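Local atomic coordinates of alpha-L-rhamnosidase (Streptomyces avermitilis, PDB entry 3W5M), a protein that hydrolyses terminal non-reducing alpha-L-rhamnose residues from alpha-L-rhamnosides, including plant flavonoids such as naringin and rutin and the arabinogalactan-protein gum arabic. Residues 645-648 with 649-652; 664-667 with 668-672; 724-727 with 728-732. One frame throughout, in Å; residues are numbered along the deposited sequence.

Contact 1: 645-648 with 649-652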
loop_
_atom_site.group_PDB
_atom_site.type_symbol
_atom_site.label_atom_id
_atom_site.label_comp_id
_atom_site.label_asym_id
_atom_site.label_seq_id
_atom_site.Cartn_x
_atom_site.Cartn_y
_atom_site.Cartn_z
ATOM N N ASN A 645 -0.588 1.890 13.464
ATOM C CA ASN A 645 -0.325 2.117 14.894
ATOM C C ASN A 645 -0.014 0.792 15.563
ATOM O O ASN A 645 1.042 0.630 16.152
ATOM C CB ASN A 645 -1.527 2.772 15.591
ATOM C CG ASN A 645 -1.467 2.659 17.111
ATOM O OD1 ASN A 645 -0.385 2.742 17.711
ATOM N ND2 ASN A 645 -2.630 2.453 17.743
ATOM N N VAL A 646 -0.913 -0.179 15.452
ATOM C CA VAL A 646 -0.690 -1.440 16.152
ATOM C C VAL A 646 0.467 -2.281 15.580
ATOM O O VAL A 646 1.156 -2.975 16.324
ATOM C CB VAL A 646 -2.009 -2.249 16.324
ATOM C CG1 VAL A 646 -3.140 -1.340 16.814
ATOM C CG2 VAL A 646 -2.431 -2.928 15.043
ATOM N N PHE A 647 0.680 -2.209 14.264
ATOM C CA PHE A 647 1.630 -3.092 13.591
ATOM C C PHE A 647 3.058 -2.550 13.432
ATOM O O PHE A 647 3.983 -3.339 13.188
ATOM C CB PHE A 647 1.068 -3.527 12.226
ATOM C CG PHE A 647 1.885 -4.586 11.530
ATOM C CD1 PHE A 647 1.913 -5.901 12.037
ATOM C CD2 PHE A 647 2.600 -4.302 10.366
ATOM C CE1 PHE A 647 2.623 -6.900 11.389
ATOM C CE2 PHE A 647 3.342 -5.305 9.734
ATOM C CZ PHE A 647 3.347 -6.605 10.236
ATOM N N ALA A 648 3.247 -1.237 13.589
ATOM C CA ALA A 648 4.560 -0.633 13.302
ATOM C C ALA A 648 5.769 -1.293 13.974
ATOM O O ALA A 648 6.760 -1.539 13.315
ATOM C CB ALA A 648 4.556 0.875 13.512
ATOM N N PRO A 649 5.699 -1.594 15.291
ATOM C CA PRO A 649 6.873 -2.211 15.902
ATOM C C PRO A 649 7.235 -3.569 15.294
ATOM O O PRO A 649 8.399 -3.867 15.139
ATOM C CB PRO A 649 6.460 -2.345 17.369
ATOM C CG PRO A 649 5.500 -1.216 17.549
ATOM C CD PRO A 649 4.675 -1.273 16.296
ATOM N N THR A 650 6.235 -4.372 14.929
ATOM C CA THR A 650 6.499 -5.641 14.272
ATOM C C THR A 650 7.098 -5.388 12.862
ATOM O O THR A 650 8.080 -6.015 12.483
ATOM C CB THR A 650 5.203 -6.475 14.187
ATOM O OG1 THR A 650 4.781 -6.814 15.510
ATOM C CG2 THR A 650 5.428 -7.779 13.415
ATOM N N ALA A 651 6.482 -4.485 12.109
ATOM C CA ALA A 651 6.916 -4.115 10.749
ATOM C C ALA A 651 8.377 -3.710 10.722
ATOM O O ALA A 651 9.102 -4.065 9.792
ATOM C CB ALA A 651 6.067 -2.961 10.222
ATOM N N ALA A 652 8.809 -2.973 11.752
ATOM C CA ALA A 652 10.205 -2.518 11.838
ATOM C C ALA A 652 11.225 -3.606 12.199
ATOM O O ALA A 652 12.441 -3.361 12.108
ATOM C CB ALA A 652 10.333 -1.335 12.794
HETATM O O HOH W 1 3.528 -4.537 16.571
#
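The Phe647 ring brings CE1 to Thr650 CG2 (3.6 Å) and CE2 to Ala651 CB (3.6 Å), with Ala651 N over one face near the rim, while Tyr917 stacks on it. Here proline interrupts the bonding of a helix, a worked example of how the gap is made good. The Pro649 nitrogen carries no hydrogen, so it gives nothing to the Asn645 carbonyl; its CD stands 4.1 Å from Asn645 O instead. Thr650 N stands 5.4 Å from Val646 O, too far to bond it, and that carbonyl is served by a water, which donates to it at 2.9 Å and accepts from Thr650 OG1 at 2.8 Å. The threonine places OG1 beside its own backbone N (chi1 -65°), and that hydroxyl also receives a weak bond from Glu924 N. Regular bonding resumes with Ala651 N to Phe647 O, 3.0 Å and nearly straight at 173°, and Ala652 N to Ala648 O, 2.9 Å. The amide of Asn645 is gripped by Thr701, Gly694 O and Tyr763. This is a buried proline kink with a water-bridged carbonyl, in a helix of the (alpha/alpha)6-barrel close to the rhamnose-binding residues Asp643 and Trp695.

Contact 2: 664-667 with 668-672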
loop_
_atom_site.group_PDB
_atom_site.type_symbol
_atom_site.label_atom_id
_atom_site.label_comp_id
_atom_site.label_asym_id
_atom_site.label_seq_id
_atom_site.Cartn_x
_atom_site.Cartn_y
_atom_site.Cartn_z
ATOM N N TRP A 664 5.110 7.853 4.790
ATOM C CA TRP A 664 3.699 7.832 5.192
ATOM C C TRP A 664 3.408 8.911 6.267
ATOM O O TRP A 664 2.346 9.524 6.257
ATOM C CB TRP A 664 3.240 6.466 5.686
ATOM C CG TRP A 664 1.781 6.488 6.087
ATOM C CD1 TRP A 664 0.700 6.564 5.258
ATOM C CD2 TRP A 664 1.266 6.505 7.426
ATOM N NE1 TRP A 664 -0.462 6.597 6.002
ATOM C CE2 TRP A 664 -0.143 6.546 7.331
ATOM C CE3 TRP A 664 1.860 6.476 8.686
ATOM C CZ2 TRP A 664 -0.974 6.578 8.458
ATOM C CZ3 TRP A 664 1.026 6.478 9.824
ATOM C CH2 TRP A 664 -0.376 6.566 9.688
ATOM N N LEU A 665 4.337 9.124 7.174
ATOM C CA LEU A 665 4.101 10.164 8.212
ATOM C C LEU A 665 4.042 11.560 7.611
ATOM O O LEU A 665 3.360 12.440 8.142
ATOM C CB LEU A 665 5.169 10.094 9.300
ATOM C CG LEU A 665 5.073 8.880 10.219
ATOM C CD1 LEU A 665 6.418 8.699 10.937
ATOM C CD2 LEU A 665 3.915 9.064 11.188
ATOM N N VAL A 666 4.747 11.792 6.486
ATOM C CA VAL A 666 4.537 13.001 5.742
ATOM C C VAL A 666 3.093 13.091 5.243
ATOM O O VAL A 666 2.478 14.179 5.314
ATOM C CB VAL A 666 5.513 13.133 4.545
ATOM C CG1 VAL A 666 5.196 14.402 3.760
ATOM C CG2 VAL A 666 6.925 13.198 5.091
ATOM N N ASP A 667 2.549 11.970 4.754
ATOM C CA ASP A 667 1.144 11.939 4.295
ATOM C C ASP A 667 0.213 12.236 5.476
ATOM O O ASP A 667 -0.751 12.998 5.343
ATOM C CB ASP A 667 0.733 10.580 3.740
ATOM C CG ASP A 667 1.495 10.177 2.471
ATOM O OD1 ASP A 667 1.842 11.068 1.636
ATOM O OD2 ASP A 667 1.706 8.938 2.324
ATOM N N LEU A 668 0.506 11.641 6.618
ATOM C CA LEU A 668 -0.362 11.825 7.782
ATOM C C LEU A 668 -0.390 13.288 8.229
ATOM O O LEU A 668 -1.466 13.851 8.465
ATOM C CB LEU A 668 0.086 10.930 8.918
ATOM C CG LEU A 668 -0.793 10.999 10.175
ATOM C CD1 LEU A 668 -2.182 10.416 9.916
ATOM C CD2 LEU A 668 -0.070 10.268 11.291
ATOM N N ARG A 669 0.787 13.894 8.349
ATOM C CA ARG A 669 0.873 15.336 8.625
ATOM C C ARG A 669 0.274 16.224 7.561
ATOM O O ARG A 669 -0.298 17.264 7.893
ATOM C CB ARG A 669 2.301 15.770 8.975
ATOM C CG ARG A 669 2.730 15.232 10.338
ATOM C CD ARG A 669 4.099 15.722 10.780
ATOM N NE ARG A 669 5.155 15.308 9.843
ATOM C CZ ARG A 669 5.889 14.212 9.982
ATOM N NH1 ARG A 669 5.716 13.382 11.017
ATOM N NH2 ARG A 669 6.847 13.964 9.095
ATOM N N ASP A 670 0.323 15.823 6.296
ATOM C CA ASP A 670 -0.326 16.599 5.230
ATOM C C ASP A 670 -1.838 16.598 5.442
ATOM O O ASP A 670 -2.521 17.508 4.956
ATOM C CB ASP A 670 -0.137 15.950 3.835
ATOM C CG ASP A 670 1.156 16.323 3.152
ATOM O OD1 ASP A 670 1.860 17.271 3.579
ATOM O OD2 ASP A 670 1.487 15.647 2.139
ATOM N N ALA A 671 -2.359 15.554 6.097
ATOM C CA ALA A 671 -3.821 15.391 6.284
ATOM C C ALA A 671 -4.320 15.943 7.627
ATOM O O ALA A 671 -5.550 16.046 7.838
ATOM C CB ALA A 671 -4.232 13.940 6.139
ATOM N N GLN A 672 -3.401 16.269 8.520
ATOM C CA GLN A 672 -3.811 16.705 9.892
ATOM C C GLN A 672 -4.732 17.921 9.774
ATOM O O GLN A 672 -4.457 18.864 8.998
ATOM C CB GLN A 672 -2.586 16.979 10.767
ATOM C CG GLN A 672 -2.893 17.150 12.273
ATOM C CD GLN A 672 -1.625 17.266 13.112
ATOM O OE1 GLN A 672 -0.542 17.401 12.571
ATOM N NE2 GLN A 672 -1.755 17.184 14.444
HETATM O O HOH W 2 3.557 17.072 5.658
HETATM O O HOH W 3 0.436 13.353 1.035
#
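Trp664 sets one face of its indole against Leu668 CB, one turn further along the helix, and its CH2 lies 4.0 Å from Leu668 CD2. The pairing is the i to i+4 packing of an alpha helix, here helix 658-671 of the (alpha/alpha)6-barrel. With CG anti to the backbone N (chi1 -180°), the tryptophan is turned toward helix 641-654, where Thr641 and Ile644 meet it, and its NE1 donates to Ala682 O. Leu665, three residues before Leu668, brings its CD2 to the same methyl, Leu668 CD2, at 4.2 Å; the Leu665 side chain also touches Pro703 and Leu706 of helix 698-710.

Arg669 behaves differently. A bend at chi3 (-61°) folds the chain back so that one face of the guanidinium lies over Leu665 O, 3.6 Å above the plane centre, with NH1 3.7 Å from Leu665 CB. The same carbonyl accepts the nearly straight backbone bond from Arg669 N, so it is met twice by one residue. With an alanine here the guanidinium is gone, which would probably leave Leu665 O without its flat cover and open a gap toward Asp718 and Ala719 of helix 713-732.

Toward the end of the helix the acids take over. Asp670 forms a salt bridge with Arg353, which lies on strand 353-360, and Asp667 forms one with Lys663 on its own helix. The two like-charged carboxylates are kept apart but linked by a water that donates to Asp667 OD1 at 2.7 Å and to Asp670 OD2 at 2.8 Å.

Contact 3: 724-727 with 728-732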
loop_
_atom_site.group_PDB
_atom_site.type_symbol
_atom_site.label_atom_id
_atom_site.label_comp_id
_atom_site.label_asym_id
_atom_site.label_seq_id
_atom_site.Cartn_x
_atom_site.Cartn_y
_atom_site.Cartn_z
ATOM N N HIS A 724 2.400 17.858 19.373
ATOM C CA HIS A 724 1.923 18.983 20.212
ATOM C C HIS A 724 0.514 19.398 19.808
ATOM O O HIS A 724 -0.361 19.558 20.674
ATOM C CB HIS A 724 2.891 20.191 20.167
ATOM C CG HIS A 724 2.520 21.308 21.105
ATOM N ND1 HIS A 724 3.050 21.424 22.375
ATOM C CD2 HIS A 724 1.660 22.347 20.965
ATOM C CE1 HIS A 724 2.539 22.489 22.976
ATOM N NE2 HIS A 724 1.690 23.067 22.142
ATOM N N ALA A 725 0.274 19.560 18.501
ATOM C CA ALA A 725 -1.021 20.008 18.026
ATOM C C ALA A 725 -2.111 18.969 18.305
ATOM O O ALA A 725 -3.255 19.337 18.564
ATOM C CB ALA A 725 -0.967 20.360 16.549
ATOM N N TRP A 726 -1.744 17.681 18.249
ATOM C CA TRP A 726 -2.660 16.563 18.519
ATOM C C TRP A 726 -3.035 16.592 19.989
ATOM O O TRP A 726 -4.225 16.473 20.318
ATOM C CB TRP A 726 -1.985 15.243 18.155
ATOM C CG TRP A 726 -2.650 13.951 18.508
ATOM C CD1 TRP A 726 -2.076 12.910 19.172
ATOM C CD2 TRP A 726 -3.948 13.498 18.104
ATOM N NE1 TRP A 726 -2.922 11.836 19.221
ATOM C CE2 TRP A 726 -4.099 12.181 18.602
ATOM C CE3 TRP A 726 -5.009 14.088 17.384
ATOM C CZ2 TRP A 726 -5.259 11.424 18.407
ATOM C CZ3 TRP A 726 -6.204 13.325 17.206
ATOM C CH2 TRP A 726 -6.304 12.016 17.724
ATOM N N LEU A 727 -2.043 16.790 20.863
ATOM C CA LEU A 727 -2.310 16.776 22.320
ATOM C C LEU A 727 -3.202 17.944 22.711
ATOM O O LEU A 727 -4.076 17.818 23.607
ATOM C CB LEU A 727 -1.002 16.795 23.135
ATOM C CG LEU A 727 -0.192 15.489 23.171
ATOM C CD1 LEU A 727 1.192 15.715 23.758
ATOM C CD2 LEU A 727 -0.911 14.346 23.881
ATOM N N ARG A 728 -2.975 19.084 22.059
ATOM C CA ARG A 728 -3.774 20.288 22.267
ATOM C C ARG A 728 -5.222 20.048 21.832
ATOM O O ARG A 728 -6.173 20.403 22.559
ATOM C CB ARG A 728 -3.145 21.479 21.561
ATOM C CG ARG A 728 -4.036 22.693 21.429
ATOM C CD ARG A 728 -3.348 23.732 20.574
ATOM N NE ARG A 728 -2.233 24.355 21.282
ATOM C CZ ARG A 728 -1.333 25.147 20.698
ATOM N NH1 ARG A 728 -1.422 25.397 19.396
ATOM N NH2 ARG A 728 -0.345 25.686 21.413
ATOM N N TYR A 729 -5.388 19.407 20.673
ATOM C CA TYR A 729 -6.695 18.946 20.220
ATOM C C TYR A 729 -7.352 18.025 21.241
ATOM O O TYR A 729 -8.540 18.176 21.540
ATOM C CB TYR A 729 -6.590 18.214 18.853
ATOM C CG TYR A 729 -7.871 17.485 18.481
ATOM C CD1 TYR A 729 -8.892 18.137 17.782
ATOM C CD2 TYR A 729 -8.071 16.148 18.859
ATOM C CE1 TYR A 729 -10.080 17.476 17.474
ATOM C CE2 TYR A 729 -9.230 15.475 18.517
ATOM C CZ TYR A 729 -10.230 16.147 17.848
ATOM O OH TYR A 729 -11.371 15.462 17.549
ATOM N N LEU A 730 -6.599 17.079 21.782
ATOM C CA LEU A 730 -7.170 16.080 22.672
ATOM C C LEU A 730 -7.584 16.697 24.012
ATOM O O LEU A 730 -8.584 16.297 24.604
ATOM C CB LEU A 730 -6.180 14.950 22.916
ATOM C CG LEU A 730 -5.955 13.973 21.741
ATOM C CD1 LEU A 730 -4.812 13.042 22.099
ATOM C CD2 LEU A 730 -7.212 13.179 21.365
ATOM N N GLU A 731 -6.797 17.648 24.496
ATOM C CA GLU A 731 -7.144 18.349 25.744
ATOM C C GLU A 731 -8.407 19.187 25.576
ATOM O O GLU A 731 -9.260 19.215 26.463
ATOM C CB GLU A 731 -5.980 19.220 26.219
ATOM C CG GLU A 731 -6.303 20.058 27.446
ATOM C CD GLU A 731 -5.080 20.374 28.295
ATOM O OE1 GLU A 731 -4.003 20.670 27.724
ATOM O OE2 GLU A 731 -5.199 20.330 29.546
ATOM N N LYS A 732 -8.537 19.857 24.434
ATOM C CA LYS A 732 -9.742 20.629 24.135
ATOM C C LYS A 732 -10.991 19.731 24.070
ATOM O O LYS A 732 -12.060 20.102 24.558
ATOM C CB LYS A 732 -9.560 21.403 22.833
ATOM C CG LYS A 732 -10.664 22.408 22.561
ATOM C CD LYS A 732 -10.503 23.039 21.188
ATOM C CE LYS A 732 -11.637 24.014 20.905
ATOM N NZ LYS A 732 -11.803 24.185 19.437
#
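The indole of Trp726 has Leu730 over one face and Tyr729 slid alongside. Leu730 CD1 makes a CH-pi contact with the five-membered ring, 3.8 Å from its centroid, while CD2 reaches the six-membered ring at CH2. The Tyr729 ring runs almost parallel to the indole, its plane only 5° away, but the two are displaced so far that they barely overlap; Trp726 CZ3 touches Tyr729 CD2 at 3.8 Å. Both aromatics hold CG anti to the backbone N (chi1 172° in Trp726), which sends them off the helix in similar directions. Tyr729 stacks in turn on His733, and Phe678 meets the tryptophan at an inclined angle.

The second pair of flat groups, His724 and Arg728, meets edge to face, the planes 87° apart, with the imidazole edge pointing at the guanidinium. His724 NE2 and Arg728 NH2 lie 3.4 Å apart, yet the angle is too poor for a hydrogen bond.

The polar ends have partners outside the two segments: Trp726 NE1 donates to Asp697 OD1, and His724 ND1 bonds with Tyr785 OH. Four backbone bonds, from Arg728 N to His724 O through Glu731 N to Leu727 O, carry the turn. The chemistry thus divides the helix into a buried aromatic-aliphatic side, packed on helix 756-777, and an exposed side where the neighbouring arginine would probably disfavour the doubly protonated, cationic form of His724.

In the fold
From the N terminus, contacts 1, 2 and 3 follow in series, each within a single helix and spanning a little over two turns; none closes a long loop, and none nests in or crosses another. Contact 1 sits in helix 641-654, contact 2 in the next helix, 658-671, their centres about 17 Å apart and their nearest atoms about 6 Å. Contact 3 comes later, in helix 713-732. Helix 698-710 packs on contacts 1 and 2. Contact 2 in turn touches the helix of contact 3 through Arg669 and Gln672, whose NE2 packs 3.9 Å from Ala725 CB. All three helices belong to the (alpha/alpha)6-barrel.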